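Local coordinates for PA0821 (Pseudomonas aeruginosa, PDB 7DRG), which probably acts as the immunity protein (antitoxin) that neutralises a putative VRR-NUC nuclease effector of the type VI secretion system, at residues 55-63 against 96-107; 71-79 against 108-119. One frame throughout, in Å; residues are numbered along the deposited sequence.

Interaction 1 of 2, residues 55-63 against 96-107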
loop_
_atom_site.group_PDB
_atom_site.type_symbol
_atom_site.label_atom_id
_atom_site.label_comp_id
_atom_site.label_asym_id
_atom_site.label_seq_id
_atom_site.Cartn_x
_atom_site.Cartn_y
_atom_site.Cartn_z
ATOM N N ARG B 55 22.542 -12.298 31.681
ATOM C CA ARG B 55 22.488 -10.851 31.859
ATOM C C ARG B 55 23.851 -10.207 31.622
ATOM O O ARG B 55 23.937 -9.165 30.962
ATOM C CB ARG B 55 21.941 -10.517 33.243
ATOM C CG ARG B 55 20.465 -10.852 33.343
ATOM C CD ARG B 55 19.922 -10.677 34.744
ATOM N NE ARG B 55 18.493 -10.972 34.764
ATOM C CZ ARG B 55 17.704 -10.732 35.807
ATOM N NH1 ARG B 55 18.212 -10.185 36.908
ATOM N NH2 ARG B 55 16.411 -11.037 35.745
ATOM N N GLU B 56 24.935 -10.830 32.109
ATOM C CA GLU B 56 26.265 -10.302 31.810
ATOM C C GLU B 56 26.538 -10.295 30.313
ATOM O O GLU B 56 27.151 -9.355 29.791
ATOM C CB GLU B 56 27.340 -11.115 32.529
ATOM C CG GLU B 56 27.219 -11.073 34.033
ATOM C CD GLU B 56 28.243 -11.966 34.722
ATOM O OE1 GLU B 56 29.210 -12.405 34.053
ATOM O OE2 GLU B 56 28.028 -12.268 35.915
ATOM N N SER B 57 26.119 -11.352 29.612
ATOM C CA SER B 57 26.328 -11.401 28.166
ATOM C C SER B 57 25.514 -10.329 27.455
ATOM O O SER B 57 25.991 -9.723 26.488
ATOM C CB SER B 57 25.993 -12.792 27.631
ATOM O OG SER B 57 27.036 -13.702 27.982
ATOM N N LEU B 58 24.297 -10.062 27.933
ATOM C CA LEU B 58 23.516 -8.963 27.374
ATOM C C LEU B 58 24.230 -7.634 27.569
ATOM O O LEU B 58 24.190 -6.758 26.696
ATOM C CB LEU B 58 22.134 -8.925 28.032
ATOM C CG LEU B 58 21.162 -10.024 27.602
ATOM C CD1 LEU B 58 19.955 -10.063 28.541
ATOM C CD2 LEU B 58 20.701 -9.789 26.158
ATOM N N CYS B 59 24.888 -7.461 28.717
ATOM C CA CYS B 59 25.633 -6.235 28.950
ATOM C C CYS B 59 26.840 -6.137 28.037
ATOM O O CYS B 59 27.203 -5.030 27.624
ATOM C CB CYS B 59 26.064 -6.149 30.408
ATOM S SG CYS B 59 24.665 -5.810 31.492
ATOM N N GLN B 60 27.481 -7.273 27.726
ATOM C CA GLN B 60 28.574 -7.252 26.761
ATOM C C GLN B 60 28.057 -6.936 25.364
ATOM O O GLN B 60 28.707 -6.198 24.613
ATOM C CB GLN B 60 29.327 -8.587 26.791
ATOM C CG GLN B 60 30.430 -8.735 25.740
ATOM C CD GLN B 60 31.614 -7.796 25.919
ATOM O OE1 GLN B 60 31.929 -7.355 27.023
ATOM N NE2 GLN B 60 32.293 -7.502 24.814
ATOM N N CYS B 61 26.868 -7.446 25.017
ATOM C CA CYS B 61 26.233 -7.044 23.763
ATOM C C CYS B 61 26.042 -5.535 23.711
ATOM O O CYS B 61 26.338 -4.892 22.693
ATOM C CB CYS B 61 24.886 -7.740 23.585
ATOM S SG CYS B 61 24.934 -9.523 23.351
ATOM N N PHE B 62 25.534 -4.948 24.800
ATOM C CA PHE B 62 25.304 -3.511 24.793
ATOM C C PHE B 62 26.611 -2.735 24.701
ATOM O O PHE B 62 26.669 -1.704 24.021
ATOM C CB PHE B 62 24.504 -3.081 26.024
ATOM C CG PHE B 62 24.110 -1.631 25.994
ATOM C CD1 PHE B 62 23.275 -1.159 24.994
ATOM C CD2 PHE B 62 24.580 -0.739 26.944
ATOM C CE1 PHE B 62 22.910 0.174 24.935
ATOM C CE2 PHE B 62 24.209 0.603 26.891
ATOM C CZ PHE B 62 23.370 1.051 25.886
ATOM N N ASP B 63 27.674 -3.202 25.374
ATOM C CA ASP B 63 28.968 -2.530 25.247
ATOM C C ASP B 63 29.408 -2.464 23.788
ATOM O O ASP B 63 29.871 -1.424 23.311
ATOM C CB ASP B 63 30.032 -3.257 26.069
ATOM C CG ASP B 63 29.899 -3.037 27.566
ATOM O OD1 ASP B 63 29.216 -2.079 27.992
ATOM O OD2 ASP B 63 30.517 -3.827 28.317
ATOM N N LEU B 96 24.184 0.119 32.145
ATOM C CA LEU B 96 23.302 -1.042 32.109
ATOM C C LEU B 96 23.691 -2.067 33.170
ATOM O O LEU B 96 22.817 -2.634 33.831
ATOM C CB LEU B 96 23.305 -1.667 30.707
ATOM C CG LEU B 96 22.339 -2.828 30.490
ATOM C CD1 LEU B 96 20.916 -2.373 30.783
ATOM C CD2 LEU B 96 22.435 -3.341 29.058
ATOM N N ARG B 97 24.995 -2.290 33.378
ATOM C CA ARG B 97 25.422 -3.246 34.402
ATOM C C ARG B 97 24.977 -2.824 35.797
ATOM O O ARG B 97 24.725 -3.680 36.656
ATOM C CB ARG B 97 26.943 -3.412 34.372
ATOM C CG ARG B 97 27.456 -4.136 33.135
ATOM C CD ARG B 97 28.979 -4.072 33.011
ATOM N NE ARG B 97 29.409 -4.359 31.644
ATOM C CZ ARG B 97 29.627 -5.576 31.175
ATOM N NH1 ARG B 97 29.457 -6.623 31.968
ATOM N NH2 ARG B 97 30.011 -5.729 29.915
ATOM N N GLU B 98 24.881 -1.518 36.047
ATOM C CA GLU B 98 24.450 -1.054 37.358
ATOM C C GLU B 98 22.958 -1.289 37.556
ATOM O O GLU B 98 22.524 -1.678 38.645
ATOM C CB GLU B 98 24.806 0.424 37.530
ATOM C CG GLU B 98 24.540 0.999 38.921
ATOM C CD GLU B 98 25.563 0.579 39.975
ATOM O OE1 GLU B 98 26.681 0.145 39.624
ATOM O OE2 GLU B 98 25.237 0.695 41.176
HETATM N N MSE B 99 22.160 -1.076 36.515
HETATM C CA MSE B 99 20.724 -1.300 36.618
HETATM C C MSE B 99 20.425 -2.792 36.746
HETATM O O MSE B 99 19.552 -3.192 37.521
HETATM C CB MSE B 99 20.002 -0.691 35.415
HETATM C CG MSE B 99 19.992 0.826 35.457
HETATM SE SE MSE B 99 19.010 1.593 33.958
HETATM C CE MSE B 99 20.291 1.196 32.526
HETATM N N MSE B 100 21.183 -3.610 36.035
HETATM C CA MSE B 100 20.946 -5.066 36.132
HETATM C C MSE B 100 21.391 -5.559 37.514
HETATM O O MSE B 100 20.816 -6.514 38.007
HETATM C CB MSE B 100 21.729 -5.800 35.044
HETATM C CG MSE B 100 21.453 -5.338 33.650
HETATM SE SE MSE B 100 21.169 -6.908 32.535
HETATM C CE MSE B 100 19.562 -7.212 33.467
ATOM N N GLY B 101 22.402 -4.924 38.098
ATOM C CA GLY B 101 22.875 -5.359 39.401
ATOM C C GLY B 101 21.886 -5.140 40.524
ATOM O O GLY B 101 22.002 -5.781 41.576
ATOM N N ALA B 102 20.930 -4.235 40.335
ATOM C CA ALA B 102 19.866 -4.014 41.301
ATOM C C ALA B 102 18.723 -5.008 41.148
ATOM O O ALA B 102 17.702 -4.869 41.836
ATOM C CB ALA B 102 19.329 -2.587 41.170
HETATM N N MSE B 103 18.867 -5.994 40.269
HETATM C CA MSE B 103 17.778 -6.905 39.951
HETATM C C MSE B 103 18.149 -8.345 40.254
HETATM O O MSE B 103 19.325 -8.710 40.227
HETATM C CB MSE B 103 17.381 -6.749 38.481
HETATM C CG MSE B 103 17.070 -5.315 38.125
HETATM SE SE MSE B 103 16.657 -5.100 36.226
HETATM C CE MSE B 103 14.725 -4.902 36.351
ATOM N N ASP B 104 17.149 -9.161 40.569
ATOM C CA ASP B 104 17.367 -10.586 40.756
ATOM C C ASP B 104 16.565 -11.361 39.711
ATOM O O ASP B 104 15.980 -10.784 38.783
ATOM C CB ASP B 104 17.035 -11.017 42.191
ATOM C CG ASP B 104 15.591 -10.724 42.595
ATOM O OD1 ASP B 104 14.703 -10.597 41.725
ATOM O OD2 ASP B 104 15.344 -10.616 43.819
ATOM N N GLU B 105 16.547 -12.684 39.869
ATOM C CA GLU B 105 16.005 -13.548 38.828
ATOM C C GLU B 105 14.508 -13.360 38.624
ATOM O O GLU B 105 13.999 -13.709 37.554
ATOM C CB GLU B 105 16.307 -15.012 39.144
ATOM C CG GLU B 105 15.695 -15.516 40.438
ATOM C CD GLU B 105 16.680 -15.513 41.600
ATOM O OE1 GLU B 105 17.698 -14.787 41.534
ATOM O OE2 GLU B 105 16.439 -16.254 42.578
ATOM N N ASP B 106 13.793 -12.813 39.605
ATOM C CA ASP B 106 12.358 -12.605 39.456
ATOM C C ASP B 106 11.992 -11.226 38.925
ATOM O O ASP B 106 10.802 -10.939 38.761
ATOM C CB ASP B 106 11.647 -12.856 40.790
ATOM C CG ASP B 106 11.481 -14.330 41.081
ATOM O OD1 ASP B 106 11.237 -15.098 40.125
ATOM O OD2 ASP B 106 11.596 -14.723 42.259
ATOM N N ASP B 107 12.970 -10.371 38.638
ATOM C CA ASP B 107 12.671 -9.106 37.985
ATOM C C ASP B 107 12.565 -9.294 36.474
ATOM O O ASP B 107 13.188 -10.188 35.893
ATOM C CB ASP B 107 13.742 -8.066 38.309
ATOM C CG ASP B 107 13.662 -7.581 39.741
ATOM O OD1 ASP B 107 12.546 -7.259 40.201
ATOM O OD2 ASP B 107 14.715 -7.526 40.407
HETATM O O HOH W 1 14.539 -11.373 33.691
HETATM O O HOH W 2 20.904 -9.221 37.739
HETATM O O HOH W 3 29.928 -8.727 30.368
#
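Arg55 of helix 55-63 runs past Met100 of helix 96-101 to Asp104, in the turn beyond it. Its CB lies 3.8 Å from the selenium of Met100 (selenomethionine), and CG and CD then pass the terminal methyl CE of Met100, CD at 3.7 Å. From CG to NE the chain is extended, with chi2 174° and chi3 178°, which carries the guanidinium clear of the helix to the type I turn Asp104-Asp107. NE is bound by Ala49 O. NH2 donates to Asp104 O at 3.1 Å, arriving above the carbonyl plane, while NH1 makes a weak bond to the same oxygen; Asp107 N approaches it from the opposite face. Asp104 O and water 2 lie at the edge of the guanidinium, near its plane; water 2 links NH1 to Met100 O, and water 1 bridges NH2 and Asp107 O.

At the other end, Arg97 sits as a knob among Glu56, Cys59, Gln60 and Asp63. Cys59 CB rests over the centre of its guanidinium face, and Arg97 NH2 makes a nearly straight salt bridge to Asp63 OD2 (2.5 Å as modelled, doubtfully short), met from above the carboxylate plane. Cys59 SG packs on Leu96 CG and Met100 SE.

The axes of segments 55-63 and 96-101 run nearly antiparallel (160°) and approach to 10.1 Å. Leu96 and Met100 touch Phe111 and Leu109 of strand 109-114, and Cys61 meets helix 161-173.

Interaction 2 of 2, residues 71-79 against 108-119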
loop_
_atom_site.group_PDB
_atom_site.type_symbol
_atom_site.label_atom_id
_atom_site.label_comp_id
_atom_site.label_asym_id
_atom_site.label_seq_id
_atom_site.Cartn_x
_atom_site.Cartn_y
_atom_site.Cartn_z
ATOM N N PRO B 71 27.173 8.189 20.170
ATOM C CA PRO B 71 26.908 9.576 19.754
ATOM C C PRO B 71 25.456 9.842 19.400
ATOM O O PRO B 71 25.080 11.014 19.264
ATOM C CB PRO B 71 27.813 9.760 18.524
ATOM C CG PRO B 71 28.806 8.673 18.597
ATOM C CD PRO B 71 28.113 7.526 19.247
ATOM N N HIS B 72 24.627 8.803 19.256
ATOM C CA HIS B 72 23.302 8.943 18.676
ATOM C C HIS B 72 22.152 8.576 19.606
ATOM O O HIS B 72 21.019 8.982 19.331
ATOM C CB HIS B 72 23.192 8.085 17.405
ATOM C CG HIS B 72 24.319 8.300 16.444
ATOM N ND1 HIS B 72 24.440 9.444 15.685
ATOM C CD2 HIS B 72 25.379 7.520 16.123
ATOM C CE1 HIS B 72 25.527 9.361 14.938
ATOM N NE2 HIS B 72 26.115 8.205 15.186
ATOM N N LEU B 73 22.396 7.827 20.682
ATOM C CA LEU B 73 21.309 7.433 21.568
ATOM C C LEU B 73 20.786 8.636 22.341
ATOM O O LEU B 73 21.546 9.528 22.724
ATOM C CB LEU B 73 21.785 6.361 22.547
ATOM C CG LEU B 73 22.167 5.023 21.911
ATOM C CD1 LEU B 73 22.615 4.037 22.981
ATOM C CD2 LEU B 73 20.995 4.461 21.120
ATOM N N THR B 74 19.472 8.654 22.575
ATOM C CA THR B 74 18.833 9.813 23.188
ATOM C C THR B 74 17.925 9.471 24.369
ATOM O O THR B 74 17.796 10.284 25.288
ATOM C CB THR B 74 18.028 10.578 22.135
ATOM O OG1 THR B 74 17.186 9.664 21.426
ATOM C CG2 THR B 74 18.963 11.276 21.162
ATOM N N TRP B 75 17.311 8.286 24.378
ATOM C CA TRP B 75 16.312 7.946 25.385
ATOM C C TRP B 75 16.442 6.496 25.826
ATOM O O TRP B 75 16.792 5.616 25.035
ATOM C CB TRP B 75 14.885 8.174 24.861
ATOM C CG TRP B 75 14.667 9.541 24.347
ATOM C CD1 TRP B 75 14.608 9.929 23.039
ATOM C CD2 TRP B 75 14.489 10.731 25.126
ATOM N NE1 TRP B 75 14.413 11.281 22.957
ATOM C CE2 TRP B 75 14.327 11.800 24.221
ATOM C CE3 TRP B 75 14.461 10.997 26.498
ATOM C CZ2 TRP B 75 14.136 13.112 24.642
ATOM C CZ3 TRP B 75 14.266 12.301 26.914
ATOM C CH2 TRP B 75 14.103 13.343 25.987
ATOM N N LEU B 76 16.127 6.255 27.100
ATOM C CA LEU B 76 15.975 4.909 27.637
ATOM C C LEU B 76 14.556 4.747 28.167
ATOM O O LEU B 76 14.148 5.468 29.092
ATOM C CB LEU B 76 16.993 4.637 28.748
ATOM C CG LEU B 76 16.740 3.325 29.488
ATOM C CD1 LEU B 76 16.894 2.139 28.550
ATOM C CD2 LEU B 76 17.695 3.215 30.670
ATOM N N TRP B 77 13.818 3.798 27.596
ATOM C CA TRP B 77 12.473 3.448 28.044
ATOM C C TRP B 77 12.528 2.167 28.872
ATOM O O TRP B 77 13.189 1.196 28.483
ATOM C CB TRP B 77 11.521 3.259 26.850
ATOM C CG TRP B 77 11.064 4.536 26.178
ATOM C CD1 TRP B 77 11.546 5.082 25.011
ATOM C CD2 TRP B 77 10.020 5.414 26.627
ATOM N NE1 TRP B 77 10.867 6.246 24.724
ATOM C CE2 TRP B 77 9.927 6.469 25.695
ATOM C CE3 TRP B 77 9.160 5.408 27.728
ATOM C CZ2 TRP B 77 9.007 7.507 25.834
ATOM C CZ3 TRP B 77 8.251 6.442 27.865
ATOM C CH2 TRP B 77 8.185 7.478 26.926
ATOM N N ARG B 78 11.842 2.167 30.014
ATOM C CA ARG B 78 11.746 0.996 30.873
ATOM C C ARG B 78 10.302 0.832 31.322
ATOM O O ARG B 78 9.651 1.812 31.694
ATOM C CB ARG B 78 12.664 1.111 32.102
ATOM C CG ARG B 78 14.167 1.114 31.788
ATOM C CD ARG B 78 14.979 1.286 33.065
ATOM N NE ARG B 78 14.565 2.497 33.753
ATOM C CZ ARG B 78 14.720 2.707 35.051
ATOM N NH1 ARG B 78 15.301 1.784 35.811
ATOM N NH2 ARG B 78 14.295 3.845 35.585
ATOM N N GLU B 79 9.799 -0.401 31.289
ATOM C CA GLU B 79 8.415 -0.647 31.683
ATOM C C GLU B 79 8.330 -0.817 33.194
ATOM O O GLU B 79 8.938 -1.736 33.753
ATOM C CB GLU B 79 7.845 -1.872 30.974
ATOM C CG GLU B 79 6.418 -2.189 31.401
ATOM C CD GLU B 79 5.730 -3.191 30.494
ATOM O OE1 GLU B 79 4.497 -3.352 30.624
ATOM O OE2 GLU B 79 6.416 -3.810 29.652
ATOM N N HIS B 108 11.747 -8.453 35.847
ATOM C CA HIS B 108 11.565 -8.454 34.401
ATOM C C HIS B 108 12.568 -7.498 33.769
ATOM O O HIS B 108 12.677 -6.342 34.185
ATOM C CB HIS B 108 10.124 -8.052 34.060
ATOM C CG HIS B 108 9.907 -7.637 32.636
ATOM N ND1 HIS B 108 10.122 -8.479 31.565
ATOM C CD2 HIS B 108 9.458 -6.472 32.111
ATOM C CE1 HIS B 108 9.831 -7.846 30.442
ATOM N NE2 HIS B 108 9.423 -6.627 30.745
ATOM N N LEU B 109 13.320 -7.979 32.782
ATOM C CA LEU B 109 14.246 -7.102 32.079
ATOM C C LEU B 109 13.468 -6.257 31.085
ATOM O O LEU B 109 12.780 -6.799 30.217
ATOM C CB LEU B 109 15.313 -7.901 31.340
ATOM C CG LEU B 109 16.122 -8.899 32.148
ATOM C CD1 LEU B 109 17.349 -9.262 31.354
ATOM C CD2 LEU B 109 16.465 -8.311 33.496
ATOM N N SER B 110 13.590 -4.935 31.196
ATOM C CA SER B 110 12.913 -4.032 30.263
ATOM C C SER B 110 13.831 -2.833 30.043
ATOM O O SER B 110 13.957 -1.979 30.925
ATOM C CB SER B 110 11.550 -3.602 30.797
ATOM O OG SER B 110 10.896 -2.731 29.887
ATOM N N PHE B 111 14.479 -2.786 28.878
ATOM C CA PHE B 111 15.402 -1.707 28.541
ATOM C C PHE B 111 15.292 -1.447 27.053
ATOM O O PHE B 111 15.595 -2.334 26.248
ATOM C CB PHE B 111 16.853 -2.062 28.891
ATOM C CG PHE B 111 17.075 -2.370 30.342
ATOM C CD1 PHE B 111 17.282 -1.349 31.256
ATOM C CD2 PHE B 111 17.093 -3.684 30.789
ATOM C CE1 PHE B 111 17.493 -1.631 32.590
ATOM C CE2 PHE B 111 17.297 -3.973 32.129
ATOM C CZ PHE B 111 17.498 -2.944 33.028
ATOM N N CYS B 112 14.887 -0.239 26.685
ATOM C CA CYS B 112 14.773 0.125 25.275
ATOM C C CYS B 112 15.497 1.445 25.047
ATOM O O CYS B 112 14.993 2.505 25.429
ATOM C CB CYS B 112 13.311 0.220 24.855
ATOM S SG CYS B 112 13.141 0.572 23.104
ATOM N N TYR B 113 16.677 1.374 24.431
ATOM C CA TYR B 113 17.446 2.555 24.066
ATOM C C TYR B 113 17.070 2.964 22.653
ATOM O O TYR B 113 17.089 2.131 21.737
ATOM C CB TYR B 113 18.947 2.277 24.120
ATOM C CG TYR B 113 19.506 1.986 25.496
ATOM C CD1 TYR B 113 19.523 0.690 26.002
ATOM C CD2 TYR B 113 20.040 3.004 26.273
ATOM C CE1 TYR B 113 20.067 0.418 27.260
ATOM C CE2 TYR B 113 20.589 2.738 27.530
ATOM C CZ TYR B 113 20.586 1.451 28.011
ATOM O OH TYR B 113 21.127 1.191 29.248
ATOM N N THR B 114 16.738 4.242 22.473
ATOM C CA THR B 114 16.334 4.745 21.165
ATOM C C THR B 114 17.131 5.996 20.820
ATOM O O THR B 114 17.833 6.566 21.655
ATOM C CB THR B 114 14.832 5.058 21.106
ATOM O OG1 THR B 114 14.540 6.190 21.935
ATOM C CG2 THR B 114 13.998 3.865 21.551
ATOM N N SER B 115 16.995 6.432 19.563
ATOM C CA SER B 115 17.720 7.592 19.059
ATOM C C SER B 115 16.796 8.664 18.495
ATOM O O SER B 115 17.273 9.584 17.826
ATOM C CB SER B 115 18.731 7.169 17.982
ATOM O OG SER B 115 18.059 6.578 16.878
ATOM N N GLY B 116 15.495 8.591 18.756
ATOM C CA GLY B 116 14.611 9.644 18.287
ATOM C C GLY B 116 14.942 10.974 18.945
ATOM O O GLY B 116 15.315 11.031 20.117
ATOM N N LYS B 117 14.796 12.062 18.185
ATOM C CA LYS B 117 15.025 13.383 18.767
ATOM C C LYS B 117 14.058 13.647 19.917
ATOM O O LYS B 117 14.472 14.001 21.029
ATOM C CB LYS B 117 14.897 14.473 17.700
ATOM C CG LYS B 117 15.159 15.868 18.250
ATOM C CD LYS B 117 15.064 16.942 17.180
ATOM C CE LYS B 117 15.095 18.332 17.810
ATOM N NZ LYS B 117 16.285 18.535 18.689
ATOM N N LYS B 118 12.765 13.494 19.664
ATOM C CA LYS B 118 11.770 13.486 20.723
ATOM C C LYS B 118 11.587 12.060 21.227
ATOM O O LYS B 118 11.802 11.099 20.489
ATOM C CB LYS B 118 10.447 14.054 20.209
ATOM C CG LYS B 118 10.600 15.439 19.589
ATOM C CD LYS B 118 9.276 16.181 19.482
ATOM C CE LYS B 118 8.629 15.981 18.126
ATOM N NZ LYS B 118 8.159 14.589 17.930
ATOM N N SER B 119 11.220 11.923 22.505
ATOM C CA SER B 119 11.035 10.584 23.058
ATOM C C SER B 119 9.948 9.812 22.313
ATOM O O SER B 119 9.974 8.575 22.301
ATOM C CB SER B 119 10.710 10.665 24.557
ATOM O OG SER B 119 9.485 11.355 24.775
HETATM O O HOH W 4 20.435 10.990 17.736
HETATM O O HOH W 5 10.952 -0.945 27.906
HETATM O O HOH W 6 9.101 -4.403 28.731
#
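Strands 75-77 and 109-114 pair antiparallel, with Trp75-Thr114 and Trp77-Cys112 as hydrogen-bonded pairs and Leu76-Tyr113 as the non-hydrogen-bonded pair between them. Trp77 N gives a nearly straight 2.8 Å bond to Cys112 O. At the start of the shorter strand a classic beta bulge interrupts the regular pairing, Thr74 and Trp75 together facing Thr114: Thr74 N and Trp75 N both donate to Thr114 O, the first at 2.8 Å in the carbonyl plane, the second longer and from above it.

Thr74 OG1 donates to Gly116 O at 2.7 Å, tying the bulge to the loop after strand 109-114. That loop folds back over Trp75, whose five-membered ring carries Ser119 CA over one face in a CH-pi contact, 3.6 Å from the centroid. At the indole edge, NE1 makes weak bonds to Gly116 O and Lys117 O. The neighbouring indole of Trp77 offers NE1 weakly to Ser119 O, while its CZ2 touches Ser119 CB. On the face bearing Leu76 and Tyr113, Leu76, with CG anti to the backbone N (chi1 171°), places CD1 almost on the normal of the Tyr113 ring, 3.6 Å from its centre. Farther along, Ser110 OG accepts from Glu79 N at 2.9 Å and joins water 6, which also bridges Glu79 OE2 and His108 NE2; His108 ND1 is hydrogen-bonded to Gly131 O.

Strand 87-89 pairs with 75-77, and strand 126-131 with 109-114. Helix 96-101 packs against Leu76 and Tyr113 through Met99, while Leu87 touches both tryptophans.

The centres of interactions 1 and 2 lie about 16 Å apart, on the same side of the chain's centre, and their segments alternate in sequence: helix 52-69, strand 75-77, helix 96-101, strand 109-114. Each helix is thus followed by a strand of the other contact, with strand 87-89 intervening before helix 96-101. The helix pair of 55-63 and 96-107 lies against the Leu76 and Tyr113 side of the strand pair, where Phe62 stacks on the Tyr113 ring. Together the two helices cover one face of the strand pair. All four segments belong to the immunity-protein family part of the chain, so both contacts probably help build the fold on which neutralisation of the effector would depend.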